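Local structure of endoglucanase (Humicola insolens, 1DYS) at residues Gln34-Ala37 against Ala38-Lys41; Gly147-Ala150 against Phe151-Asn154; Tyr165-Ser168 against Gln169-Ser173; Gly274-Glu278 against Trp279-Cys283. The protein hydrolyses internal beta-1,4-glucosidic linkages of cellulose as a family 6 glycoside hydrolase, and so takes part in the recycling of plant biomass. All blocks are in the same frame, centred on the assembly; numbering follows the deposited sequence.

Interaction 1: Gln34-Ala37 against Ala38-Lys41; sequences QTNA and AKVK
N36 and K39 lie side by side on the first turns of helix 34-46, three residues apart and pointing the same way, and their ends meet: K39 NZ donates to N36 OD1 over 2.8 Å. The donor sits 20° from the plane of the side-chain amide. A bend at chi3 (81°) turns the end of K39 toward N36 and brings CD within 3.4 Å of N36 OD1, while CG and CD also run past T35 O. The other half of the N36 amide is used too, since ND2 donates to D33 OD2 just before the helix; with both ends engaged, the amide should be fixed in its rotation about chi2. K39 NZ has a second, weak bond to T339 O of helix 332-340. The backbone keeps the i to i+4 pattern, from A38 N to Q34 O through K41 N to A37 O. V40 CG2 rests 3.4 Å from N36 O, and the same side of the helix, through N36 and V40, packs on F28 of helix 15-29 and on T339. The N36 amide thus lies between opposite charges, accepting from the K39 ammonium at OD1 and donating to the D33 carboxylate through ND2, which would probably polarise it; N36 is buried, and both of its polar side-chain atoms have partners.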
loop_
_atom_site.group_PDB
_atom_site.type_symbol
_atom_site.label_atom_id
_atom_site.label_comp_id
_atom_site.label_asym_id
_atom_site.label_seq_id
_atom_site.Cartn_x
_atom_site.Cartn_y
_atom_site.Cartn_z
ATOM N N GLN A 34 33.096 -2.626 10.611
ATOM C CA GLN A 34 32.657 -3.061 11.926
ATOM C C GLN A 34 32.038 -1.911 12.719
ATOM O O GLN A 34 31.141 -2.165 13.532
ATOM C CB GLN A 34 33.832 -3.553 12.781
ATOM C CG GLN A 34 33.938 -5.055 12.862
ATOM C CD GLN A 34 34.110 -5.665 11.484
ATOM O OE1 GLN A 34 33.452 -6.625 11.101
ATOM N NE2 GLN A 34 35.018 -5.073 10.708
ATOM N N THR A 35 32.586 -0.726 12.518
ATOM C CA THR A 35 32.143 0.465 13.227
ATOM C C THR A 35 30.666 0.739 12.954
ATOM O O THR A 35 29.883 0.939 13.888
ATOM C CB THR A 35 32.979 1.698 12.877
ATOM O OG1 THR A 35 34.300 1.513 13.440
ATOM C CG2 THR A 35 32.387 2.960 13.487
ATOM N N ASN A 36 30.289 0.735 11.684
ATOM C CA ASN A 36 28.848 0.939 11.404
ATOM C C ASN A 36 28.030 -0.300 11.663
ATOM O O ASN A 36 26.826 -0.156 11.988
ATOM C CB ASN A 36 28.675 1.506 9.997
ATOM C CG ASN A 36 29.005 2.961 9.873
ATOM O OD1 ASN A 36 28.476 3.846 10.557
ATOM N ND2 ASN A 36 29.874 3.343 8.914
ATOM N N ALA A 37 28.559 -1.515 11.582
ATOM C CA ALA A 37 27.790 -2.712 11.907
ATOM C C ALA A 37 27.385 -2.662 13.384
ATOM O O ALA A 37 26.267 -2.997 13.757
ATOM C CB ALA A 37 28.623 -3.971 11.656
ATOM N N ALA A 38 28.302 -2.178 14.213
ATOM C CA ALA A 38 28.092 -2.052 15.651
ATOM C C ALA A 38 27.035 -0.982 15.942
ATOM O O ALA A 38 26.242 -1.150 16.869
ATOM C CB ALA A 38 29.411 -1.665 16.314
ATOM N N LYS A 39 27.067 0.085 15.149
ATOM C CA LYS A 39 26.027 1.127 15.301
ATOM C C LYS A 39 24.661 0.522 14.947
ATOM O O LYS A 39 23.697 0.879 15.663
ATOM C CB LYS A 39 26.423 2.257 14.346
ATOM C CG LYS A 39 27.456 3.179 14.945
ATOM C CD LYS A 39 28.241 4.021 13.970
ATOM C CE LYS A 39 27.509 5.259 13.504
ATOM N NZ LYS A 39 28.310 5.969 12.440
ATOM N N VAL A 40 24.554 -0.279 13.899
ATOM C CA VAL A 40 23.278 -0.938 13.601
ATOM C C VAL A 40 22.832 -1.803 14.776
ATOM O O VAL A 40 21.675 -1.758 15.226
ATOM C CB VAL A 40 23.323 -1.743 12.284
ATOM C CG1 VAL A 40 21.960 -2.411 12.067
ATOM C CG2 VAL A 40 23.641 -0.835 11.090
ATOM N N LYS A 41 23.749 -2.639 15.327
ATOM C CA LYS A 41 23.359 -3.484 16.474
ATOM C C LYS A 41 22.913 -2.663 17.676
ATOM O O LYS A 41 22.015 -3.064 18.420
ATOM C CB LYS A 41 24.505 -4.447 16.836
ATOM C CG LYS A 41 24.010 -5.658 17.631
ATOM C CD LYS A 41 24.896 -6.870 17.340
ATOM C CE LYS A 41 25.452 -7.468 18.615
ATOM N NZ LYS A 41 24.458 -8.252 19.390
#

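Interaction 2: Gly147-Ala150 against Phe151-Asn154; sequences GTSA and FCRN
R153 folds back over the start of helix 150-169 and grips the T148 carbonyl that precedes it. Its CB lies 3.4 Å from S149 O, and CG comes closer to the same oxygen, at 3.2 Å. CD moves on to T148 O, to which NE then donates over 2.9 Å. The bend at chi3 (-74°) turns the chain into this position; T148 O lies in the guanidinium plane, although NE stands 49° out of the plane of that carbonyl. Farther out, NH2 passes over A150, whose CA lies on one face of the guanidinium, and water 1 bridges NH2 to T148 O, so this oxygen accepts twice. At the same helix start S149, the N-cap residue, accepts from C152 N through OG over 3.2 Å, nearly straight (171°), and R153 N and N154 N follow with bonds to S149 O and A150 O. C152 turns its sulfur back toward G147 CA and carries the disulfide to C93. The contact thus joins helices 140-146 and 150-169 at the protein surface. F151 packs on D90 and C93, its side chain about 8 Å from that of the probable proton donor D92, whose loop the disulfide ties to the helix start.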
loop_
_atom_site.group_PDB
_atom_site.type_symbol
_atom_site.label_atom_id
_atom_site.label_comp_id
_atom_site.label_asym_id
_atom_site.label_seq_id
_atom_site.Cartn_x
_atom_site.Cartn_y
_atom_site.Cartn_z
ATOM N N GLY A 147 -6.174 22.012 4.673
ATOM C CA GLY A 147 -6.794 21.267 3.593
ATOM C C GLY A 147 -8.015 21.970 3.009
ATOM O O GLY A 147 -9.100 21.759 3.541
ATOM N N THR A 148 -7.849 22.709 1.923
ATOM C CA THR A 148 -9.009 23.399 1.337
ATOM C C THR A 148 -9.584 22.788 0.072
ATOM O O THR A 148 -10.525 23.351 -0.508
ATOM C CB THR A 148 -8.623 24.850 0.976
ATOM O OG1 THR A 148 -7.522 24.788 0.068
ATOM C CG2 THR A 148 -8.252 25.644 2.222
ATOM N N SER A 149 -9.030 21.665 -0.370
ATOM C CA SER A 149 -9.557 20.994 -1.558
ATOM C C SER A 149 -10.944 20.474 -1.237
ATOM O O SER A 149 -11.344 20.268 -0.077
ATOM C CB SER A 149 -8.611 19.829 -1.925
ATOM O OG SER A 149 -8.842 18.811 -0.922
ATOM N N ALA A 150 -11.753 20.260 -2.269
ATOM C CA ALA A 150 -13.090 19.719 -2.115
ATOM C C ALA A 150 -13.085 18.399 -1.366
ATOM O O ALA A 150 -13.853 18.188 -0.444
ATOM C CB ALA A 150 -13.698 19.540 -3.508
ATOM N N PHE A 151 -12.144 17.520 -1.729
ATOM C CA PHE A 151 -12.047 16.237 -1.057
ATOM C C PHE A 151 -11.810 16.350 0.441
ATOM O O PHE A 151 -12.467 15.655 1.220
ATOM C CB PHE A 151 -10.966 15.414 -1.763
ATOM C CG PHE A 151 -10.935 13.994 -1.211
ATOM C CD1 PHE A 151 -11.910 13.084 -1.520
ATOM C CD2 PHE A 151 -9.903 13.616 -0.370
ATOM C CE1 PHE A 151 -11.881 11.802 -1.034
ATOM C CE2 PHE A 151 -9.840 12.326 0.119
ATOM C CZ PHE A 151 -10.841 11.421 -0.190
ATOM N N CYS A 152 -10.853 17.144 0.893
ATOM C CA CYS A 152 -10.629 17.319 2.331
ATOM C C CYS A 152 -11.792 17.981 3.073
ATOM O O CYS A 152 -12.152 17.605 4.206
ATOM C CB CYS A 152 -9.433 18.242 2.618
ATOM S SG CYS A 152 -7.850 17.377 2.444
ATOM N N ARG A 153 -12.357 18.983 2.405
ATOM C CA ARG A 153 -13.472 19.724 3.018
ATOM C C ARG A 153 -14.665 18.820 3.243
ATOM O O ARG A 153 -15.388 18.890 4.250
ATOM C CB ARG A 153 -13.816 20.932 2.122
ATOM C CG ARG A 153 -12.775 22.039 2.186
ATOM C CD ARG A 153 -13.281 23.358 1.593
ATOM N NE ARG A 153 -13.351 23.355 0.133
ATOM C CZ ARG A 153 -14.522 23.359 -0.522
ATOM N NH1 ARG A 153 -15.670 23.386 0.137
ATOM N NH2 ARG A 153 -14.453 23.334 -1.837
ATOM N N ASN A 154 -14.868 17.873 2.328
ATOM C CA ASN A 154 -15.892 16.868 2.422
ATOM C C ASN A 154 -15.642 15.846 3.525
ATOM O O ASN A 154 -16.580 15.154 3.898
ATOM C CB ASN A 154 -15.982 16.065 1.109
ATOM C CG ASN A 154 -17.240 16.458 0.367
ATOM O OD1 ASN A 154 -18.337 16.100 0.806
ATOM N ND2 ASN A 154 -17.062 17.179 -0.728
HETATM O O HOH W 1 -11.816 24.020 -3.185
#

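Interaction 3: Tyr165-Ser168 against Gln169-Ser173; sequences YAIS and QLQAS
Y165, I167 and S168 of the last turn of helix 150-169 meet Q169, L170 and Q171, a local contact where the helix gives way to the loop before strand 175-180. Q169 lies alongside Y165: its CG sits over the ring face in a CH-pi contact, 3.9 Å from the centroid, and its amide plane is only 10° from that of the ring. Y165 OH is held by N118 of helix 108-126. Two carbonyls of the last turn each take two donors: Y165 O accepts from Q169 N and from S168 OG (2.8 Å), I167 O from L170 N (3.2 Å) and Q171 NE2 (3.0 Å), which come from opposite faces of its plane. Q171 achieves this by bending at chi2 (-63°), which folds its amide back toward the helix; OE1 meanwhile accepts from K212 N. A leucine in place of Q171 would probably leave I167 O short of one donor and K212 N without its acceptor. Water 2 links S168 O to Q171 N, and water 3 joins S168 OG to Q169 NE2. The S168 hydroxyl and Q171 amide thus add a second donor to carbonyls that already hold a backbone N-H, and water 2 donates to S168 O.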
loop_
_atom_site.group_PDB
_atom_site.type_symbol
_atom_site.label_atom_id
_atom_site.label_comp_id
_atom_site.label_asym_id
_atom_site.label_seq_id
_atom_site.Cartn_x
_atom_site.Cartn_y
_atom_site.Cartn_z
ATOM N N TYR A 165 -13.770 9.909 18.432
ATOM C CA TYR A 165 -14.160 8.577 18.814
ATOM C C TYR A 165 -12.971 7.750 19.317
ATOM O O TYR A 165 -13.075 7.081 20.350
ATOM C CB TYR A 165 -14.884 7.835 17.671
ATOM C CG TYR A 165 -15.317 6.449 18.098
ATOM C CD1 TYR A 165 -16.542 6.320 18.781
ATOM C CD2 TYR A 165 -14.613 5.289 17.876
ATOM C CE1 TYR A 165 -16.966 5.086 19.217
ATOM C CE2 TYR A 165 -15.034 4.054 18.323
ATOM C CZ TYR A 165 -16.237 3.945 18.992
ATOM O OH TYR A 165 -16.701 2.734 19.432
ATOM N N ALA A 166 -11.851 7.901 18.612
ATOM C CA ALA A 166 -10.654 7.170 19.053
ATOM C C ALA A 166 -10.184 7.652 20.434
ATOM O O ALA A 166 -9.918 6.767 21.259
ATOM C CB ALA A 166 -9.610 7.422 17.971
ATOM N N ILE A 167 -10.219 8.957 20.695
ATOM C CA ILE A 167 -9.837 9.454 22.015
ATOM C C ILE A 167 -10.824 8.897 23.035
ATOM O O ILE A 167 -10.422 8.448 24.102
ATOM C CB ILE A 167 -9.868 10.987 22.064
ATOM C CG1 ILE A 167 -8.799 11.568 21.110
ATOM C CG2 ILE A 167 -9.624 11.562 23.456
ATOM C CD1 ILE A 167 -8.924 13.044 20.801
ATOM N N SER A 168 -12.124 8.996 22.696
ATOM C CA SER A 168 -13.140 8.524 23.655
ATOM C C SER A 168 -12.954 7.077 24.046
ATOM O O SER A 168 -13.310 6.674 25.170
ATOM C CB SER A 168 -14.560 8.744 23.115
ATOM O OG SER A 168 -15.036 7.814 22.141
ATOM N N GLN A 169 -12.497 6.213 23.138
ATOM C CA GLN A 169 -12.343 4.806 23.451
ATOM C C GLN A 169 -11.040 4.403 24.137
ATOM O O GLN A 169 -10.905 3.241 24.517
ATOM C CB GLN A 169 -12.414 3.960 22.161
ATOM C CG GLN A 169 -13.845 3.879 21.615
ATOM C CD GLN A 169 -14.567 2.821 22.435
ATOM O OE1 GLN A 169 -14.127 1.667 22.569
ATOM N NE2 GLN A 169 -15.648 3.240 23.074
ATOM N N LEU A 170 -10.090 5.317 24.273
ATOM C CA LEU A 170 -8.777 5.009 24.799
ATOM C C LEU A 170 -8.440 5.767 26.066
ATOM O O LEU A 170 -7.338 6.290 26.250
ATOM C CB LEU A 170 -7.730 5.346 23.698
ATOM C CG LEU A 170 -7.879 4.398 22.496
ATOM C CD1 LEU A 170 -7.052 4.931 21.311
ATOM C CD2 LEU A 170 -7.459 2.977 22.780
ATOM N N GLN A 171 -9.451 5.934 26.939
ATOM C CA GLN A 171 -9.190 6.601 28.218
ATOM C C GLN A 171 -8.868 5.541 29.272
ATOM O O GLN A 171 -9.738 4.718 29.575
ATOM C CB GLN A 171 -10.441 7.360 28.642
ATOM C CG GLN A 171 -10.899 8.497 27.784
ATOM C CD GLN A 171 -9.914 9.650 27.693
ATOM O OE1 GLN A 171 -9.602 10.294 28.693
ATOM N NE2 GLN A 171 -9.445 9.900 26.484
ATOM N N ALA A 172 -7.657 5.520 29.804
ATOM C CA ALA A 172 -7.273 4.558 30.842
ATOM C C ALA A 172 -6.005 5.077 31.513
ATOM O O ALA A 172 -5.281 5.849 30.866
ATOM C CB ALA A 172 -7.032 3.182 30.275
ATOM N N SER A 173 -5.714 4.731 32.764
ATOM C CA SER A 173 -4.510 5.280 33.381
ATOM C C SER A 173 -3.207 4.768 32.785
ATOM O O SER A 173 -2.176 5.398 33.041
ATOM C CB SER A 173 -4.559 4.990 34.887
ATOM O OG SER A 173 -4.298 3.628 35.139
HETATM O O HOH W 2 -12.211 4.796 27.002
HETATM O O HOH W 3 -16.932 5.994 22.990
#

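Interaction 4: Gly274-Glu278 against Trp279-Cys283; sequences GARSE and WGQWC
Q281 reaches back across the loop to S277 and E278, while R276 slides past it in the opposite direction to take the Q281 carbonyl. The tight part is around Q281 OE1, which accepts S277 N over 2.7 Å, in the carbonyl plane, and E278 N over 3.0 Å; S277 OG adds a weak bond. An extended chain beyond CG (chi2 171°) carries the amide this far. Q281 N closes the type I turn E278-Q281 with a bond to E278 O. R276 NH1 in turn donates to Q281 O over 3.0 Å, with that oxygen in the guanidinium plane, and CD lies 3.8 Å from Q281 CB. One face of the guanidinium receives W279 CD1, the indole standing nearly perpendicular (87°). R276 is buried, and its ends are also held by N222, which probably binds substrate, and by N224, whose OD1 accepts from both R276 NH2 and W279 NE1. A methionine in place of R276 would probably leave Q281 O and N222 OD1 without this donor and the W279 edge without the guanidinium face it packs on. The solvent side is looser: G280 is exposed at the turn, and the E278 carboxylate leads away from the contact. The turn lies in the loop between strands 270-271 and 288-289, where W279 packs on W189 and Y234, and the chain runs on through the likely substrate-binding W282 to C283, disulfide-bonded to C319.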
loop_
_atom_site.group_PDB
_atom_site.type_symbol
_atom_site.label_atom_id
_atom_site.label_comp_id
_atom_site.label_asym_id
_atom_site.label_seq_id
_atom_site.Cartn_x
_atom_site.Cartn_y
_atom_site.Cartn_z
ATOM N N GLY A 274 21.746 21.165 3.989
ATOM C CA GLY A 274 21.427 21.179 2.574
ATOM C C GLY A 274 20.602 20.070 2.007
ATOM O O GLY A 274 20.428 19.924 0.778
ATOM N N ALA A 275 20.006 19.267 2.886
ATOM C CA ALA A 275 19.224 18.132 2.378
ATOM C C ALA A 275 17.955 18.591 1.700
ATOM O O ALA A 275 17.448 17.881 0.824
ATOM C CB ALA A 275 18.935 17.134 3.488
ATOM N N ARG A 276 17.371 19.703 2.132
ATOM C CA ARG A 276 16.127 20.140 1.500
ATOM C C ARG A 276 16.247 21.593 1.054
ATOM O O ARG A 276 16.841 22.352 1.794
ATOM C CB ARG A 276 15.033 20.099 2.580
ATOM C CG ARG A 276 14.611 18.675 2.924
ATOM C CD ARG A 276 13.324 18.726 3.720
ATOM N NE ARG A 276 13.585 18.995 5.127
ATOM C CZ ARG A 276 12.652 18.775 6.064
ATOM N NH1 ARG A 276 11.454 18.327 5.717
ATOM N NH2 ARG A 276 12.961 19.053 7.322
ATOM N N SER A 277 15.672 21.971 -0.088
ATOM C CA SER A 277 15.662 23.370 -0.491
ATOM C C SER A 277 14.332 24.009 -0.159
ATOM O O SER A 277 14.142 25.230 -0.134
ATOM C CB SER A 277 15.958 23.467 -2.003
ATOM O OG SER A 277 15.120 22.562 -2.704
ATOM N N GLU A 278 13.334 23.163 0.129
ATOM C CA GLU A 278 11.992 23.590 0.486
ATOM C C GLU A 278 11.589 22.817 1.742
ATOM O O GLU A 278 11.842 21.607 1.801
ATOM C CB GLU A 278 11.006 23.320 -0.640
ATOM C CG GLU A 278 11.422 23.704 -2.045
ATOM C CD GLU A 278 10.638 24.854 -2.639
ATOM O OE1 GLU A 278 9.410 24.904 -2.417
ATOM O OE2 GLU A 278 11.240 25.708 -3.333
ATOM N N TRP A 279 10.940 23.471 2.705
ATOM C CA TRP A 279 10.610 22.777 3.949
ATOM C C TRP A 279 9.600 21.657 3.765
ATOM O O TRP A 279 9.611 20.671 4.492
ATOM C CB TRP A 279 10.045 23.772 4.954
ATOM C CG TRP A 279 10.233 23.418 6.403
ATOM C CD1 TRP A 279 10.617 22.238 6.971
ATOM C CD2 TRP A 279 10.064 24.355 7.471
ATOM N NE1 TRP A 279 10.689 22.386 8.333
ATOM C CE2 TRP A 279 10.357 23.671 8.665
ATOM C CE3 TRP A 279 9.688 25.707 7.528
ATOM C CZ2 TRP A 279 10.249 24.308 9.903
ATOM C CZ3 TRP A 279 9.584 26.339 8.746
ATOM C CH2 TRP A 279 9.873 25.628 9.922
ATOM N N GLY A 280 8.772 21.741 2.735
ATOM C CA GLY A 280 7.732 20.734 2.512
ATOM C C GLY A 280 8.248 19.462 1.871
ATOM O O GLY A 280 7.449 18.525 1.738
ATOM N N GLN A 281 9.507 19.367 1.489
ATOM C CA GLN A 281 10.066 18.117 0.952
ATOM C C GLN A 281 9.987 17.028 2.018
ATOM O O GLN A 281 10.282 17.274 3.190
ATOM C CB GLN A 281 11.499 18.282 0.457
ATOM C CG GLN A 281 11.636 19.050 -0.858
ATOM C CD GLN A 281 13.117 19.313 -1.098
ATOM O OE1 GLN A 281 13.653 20.302 -0.599
ATOM N NE2 GLN A 281 13.787 18.424 -1.818
ATOM N N TRP A 282 9.500 15.836 1.647
ATOM C CA TRP A 282 9.282 14.777 2.633
ATOM C C TRP A 282 9.721 13.370 2.270
ATOM O O TRP A 282 9.697 12.507 3.170
ATOM C CB TRP A 282 7.744 14.674 2.886
ATOM C CG TRP A 282 7.031 14.421 1.587
ATOM C CD1 TRP A 282 6.626 15.360 0.668
ATOM C CD2 TRP A 282 6.675 13.146 1.025
ATOM N NE1 TRP A 282 6.071 14.743 -0.426
ATOM C CE2 TRP A 282 6.077 13.382 -0.220
ATOM C CE3 TRP A 282 6.777 11.831 1.486
ATOM C CZ2 TRP A 282 5.600 12.355 -1.041
ATOM C CZ3 TRP A 282 6.326 10.814 0.666
ATOM C CH2 TRP A 282 5.735 11.068 -0.584
ATOM N N CYS A 283 9.934 13.077 1.002
ATOM C CA CYS A 283 10.178 11.702 0.582
ATOM C C CYS A 283 11.643 11.336 0.579
ATOM O O CYS A 283 12.421 11.923 -0.170
ATOM C CB CYS A 283 9.593 11.449 -0.834
ATOM S SG CYS A 283 9.746 9.699 -1.280
#

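All four contacts are local, but their settings differ. Interactions 1 and 3 are partly buried, whereas interactions 2 and 4 are surface contacts. Interactions 2 and 3 share helix 150-169, one at its start and the other at its end, their nearest atoms about 16 Å apart; serine OG and arginine serve the first, glutamine amides the second. Interaction 1, within helix 34-46, lies across the chain's centre from both and pairs a lysine with an asparagine away from the catalytic and substrate-binding residues. Interaction 4 has no helix: a glutamine and a buried arginine shape a loop bearing a tryptophan that probably binds substrate. Interactions 2 and 4 each contain one half of a disulfide.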